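Local coordinates for catabolite control protein A (Lactococcus lactis, PDB 2O20) that probably acts as a global regulator of carbon catabolite repression and activation, binding DNA as a member of the LacI family of transcription factors, at residues A275-P278 against I279-Y282. The protein carries 1 engineered substitution. Residues are numbered along the deposited sequence; the frame is centred on the assembly and turned at random.
Sequences ANSP and ITQY
Beyond Ser277 the backbone winds into overlapping i to i+3 turns, with helical phi/psi from Ile279 to Gln281: Thr280 N donates to Ser277 O (3.0 Å), Gln281 N to Pro278 O (3.3 Å) and, one step on, Tyr282 N to Ile279 O. Thr280 is the side chain that ties the turn back to its start. With chi1 at 72° its OG1 sits between the backbone N and the carbonyl carbon, 2.7 Å from OD1 of Asn276 and 2.9 Å from O of Ser277, with one proton to offer the two oxygens. The Asn276 and Thr280 side chains meet nearly at right angles, and CG2 of Thr280 rests 3.3 Å from that same Ser277 O. A valine in place of Thr280 would probably take the hydroxyl away from both Asn276 OD1 and Ser277 O, leaving the amide oxygen to rely on Arg328. Ser277 OG passes CG1 of Ile279 at 3.6 Å while bonding to Asp248, and a water bridges Pro278 O to Gln281 OE1 (2.8 and 2.7 Å). This loop leaves strand 270-272 of the parallel sheet and heads for strand 289-291, whose Asn291 takes ND2 of Asn276. Asp248, opening helix 248-260, accepts the backbone N-H of Ala275 and Asn276, while Thr249 packs on Ile279. Helix 76-91 of the other lobe meets Ser277 and Pro278, a position consistent with the cleft that holds effectors in LacI-family relatives; Gln281 packs on Tyr225 of the second subunit and Tyr282 on Thr249 of that subunit.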
ATOM      1  N   ALA D 275      -5.678  11.070  -6.885  1.00 21.11           N
ATOM      2  CA  ALA D 275      -6.338  10.798  -5.572  1.00 20.63           C
ATOM      3  C   ALA D 275      -5.596  11.098  -4.258  1.00 19.52           C
ATOM      4  O   ALA D 275      -6.234  11.200  -3.183  1.00 19.81           O
ATOM      5  CB  ALA D 275      -6.857   9.324  -5.534  1.00 21.16           C
ATOM      6  N   ASN D 276      -4.278  11.252  -4.315  1.00 19.52           N
ATOM      7  CA  ASN D 276      -3.455  11.444  -3.127  1.00 19.45           C
ATOM      8  C   ASN D 276      -3.567  10.278  -2.136  1.00 18.53           C
ATOM      9  O   ASN D 276      -3.688  10.494  -0.923  1.00 18.30           O
ATOM     10  CB  ASN D 276      -3.847  12.740  -2.412  1.00 20.02           C
ATOM     11  CG  ASN D 276      -2.774  13.247  -1.513  1.00 21.75           C
ATOM     12  OD1 ASN D 276      -1.595  13.154  -1.844  1.00 25.73           O
ATOM     13  ND2 ASN D 276      -3.162  13.769  -0.357  1.00 22.68           N
ATOM     14  N   SER D 277      -3.622   9.053  -2.653  1.00 19.06           N
ATOM     15  CA  SER D 277      -3.563   7.848  -1.835  1.00 18.99           C
ATOM     16  C   SER D 277      -2.265   7.795  -1.008  1.00 19.06           C
ATOM     17  O   SER D 277      -1.314   8.552  -1.289  1.00 19.12           O
ATOM     18  CB  SER D 277      -3.713   6.598  -2.731  1.00 20.25           C
ATOM     19  OG  SER D 277      -2.612   6.420  -3.605  1.00 20.03           O
ATOM     20  N   PRO D 278      -2.214   6.908   0.003  1.00 18.39           N
ATOM     21  CA  PRO D 278      -1.035   6.858   0.865  1.00 18.84           C
ATOM     22  C   PRO D 278       0.349   6.775   0.216  1.00 18.89           C
ATOM     23  O   PRO D 278       1.263   7.425   0.720  1.00 18.14           O
ATOM     24  CB  PRO D 278      -1.330   5.687   1.815  1.00 18.73           C
ATOM     25  CG  PRO D 278      -2.836   5.633   1.858  1.00 19.92           C
ATOM     26  CD  PRO D 278      -3.295   6.028   0.501  1.00 17.29           C
ATOM     27  N   ILE D 279       0.504   6.086  -0.916  1.00 18.93           N
ATOM     28  CA  ILE D 279       1.831   6.043  -1.563  1.00 19.00           C
ATOM     29  C   ILE D 279       2.398   7.394  -2.008  1.00 19.94           C
ATOM     30  O   ILE D 279       3.623   7.526  -2.121  1.00 20.59           O
ATOM     31  CB  ILE D 279       1.894   5.085  -2.793  1.00 19.13           C
ATOM     32  CG1 ILE D 279       0.827   5.408  -3.860  1.00 19.36           C
ATOM     33  CG2 ILE D 279       1.883   3.671  -2.319  1.00 18.12           C
ATOM     34  CD1 ILE D 279       1.185   4.883  -5.278  1.00 19.48           C
ATOM     35  N   THR D 280       1.515   8.354  -2.312  1.00 20.84           N
ATOM     36  CA  THR D 280       1.935   9.672  -2.816  1.00 21.91           C
ATOM     37  C   THR D 280       2.800  10.443  -1.792  1.00 21.88           C
ATOM     38  O   THR D 280       3.604  11.288  -2.177  1.00 23.00           O
ATOM     39  CB  THR D 280       0.715  10.544  -3.248  1.00 22.27           C
ATOM     40  OG1 THR D 280       0.021  10.964  -2.078  1.00 25.06           O
ATOM     41  CG2 THR D 280      -0.229   9.748  -4.133  1.00 23.38           C
ATOM     42  N   GLN D 281       2.663  10.151  -0.498  1.00 21.92           N
ATOM     43  CA  GLN D 281       3.528  10.752   0.522  1.00 22.75           C
ATOM     44  C   GLN D 281       5.023  10.434   0.318  1.00 21.86           C
ATOM     45  O   GLN D 281       5.886  11.213   0.734  1.00 20.57           O
ATOM     46  CB  GLN D 281       3.105  10.328   1.946  1.00 23.62           C
ATOM     47  CG  GLN D 281       4.028  10.885   3.064  1.00 25.81           C
ATOM     48  CD  GLN D 281       3.576  10.540   4.476  1.00 26.60           C
ATOM     49  OE1 GLN D 281       3.138   9.422   4.733  1.00 31.05           O
ATOM     50  NE2 GLN D 281       3.700  11.498   5.405  1.00 30.61           N
ATOM     51  N   TYR D 282       5.306   9.318  -0.347  1.00 19.96           N
ATOM     52  CA  TYR D 282       6.654   8.780  -0.419  1.00 20.28           C
ATOM     53  C   TYR D 282       7.342   9.118  -1.745  1.00 19.89           C
ATOM     54  O   TYR D 282       8.396   8.596  -2.047  1.00 20.96           O
ATOM     55  CB  TYR D 282       6.610   7.264  -0.175  1.00 19.28           C
ATOM     56  CG  TYR D 282       6.083   6.934   1.208  1.00 18.84           C
ATOM     57  CD1 TYR D 282       6.857   7.169   2.331  1.00 19.44           C
ATOM     58  CD2 TYR D 282       4.792   6.437   1.382  1.00 19.57           C
ATOM     59  CE1 TYR D 282       6.386   6.882   3.594  1.00 20.01           C
ATOM     60  CE2 TYR D 282       4.291   6.158   2.636  1.00 20.28           C
ATOM     61  CZ  TYR D 282       5.093   6.395   3.744  1.00 19.63           C
ATOM     62  OH  TYR D 282       4.609   6.140   4.982  1.00 19.83           O
TER
HETATM   63  O   HOH W   1       1.180   8.024   3.441  1.00 24.49           O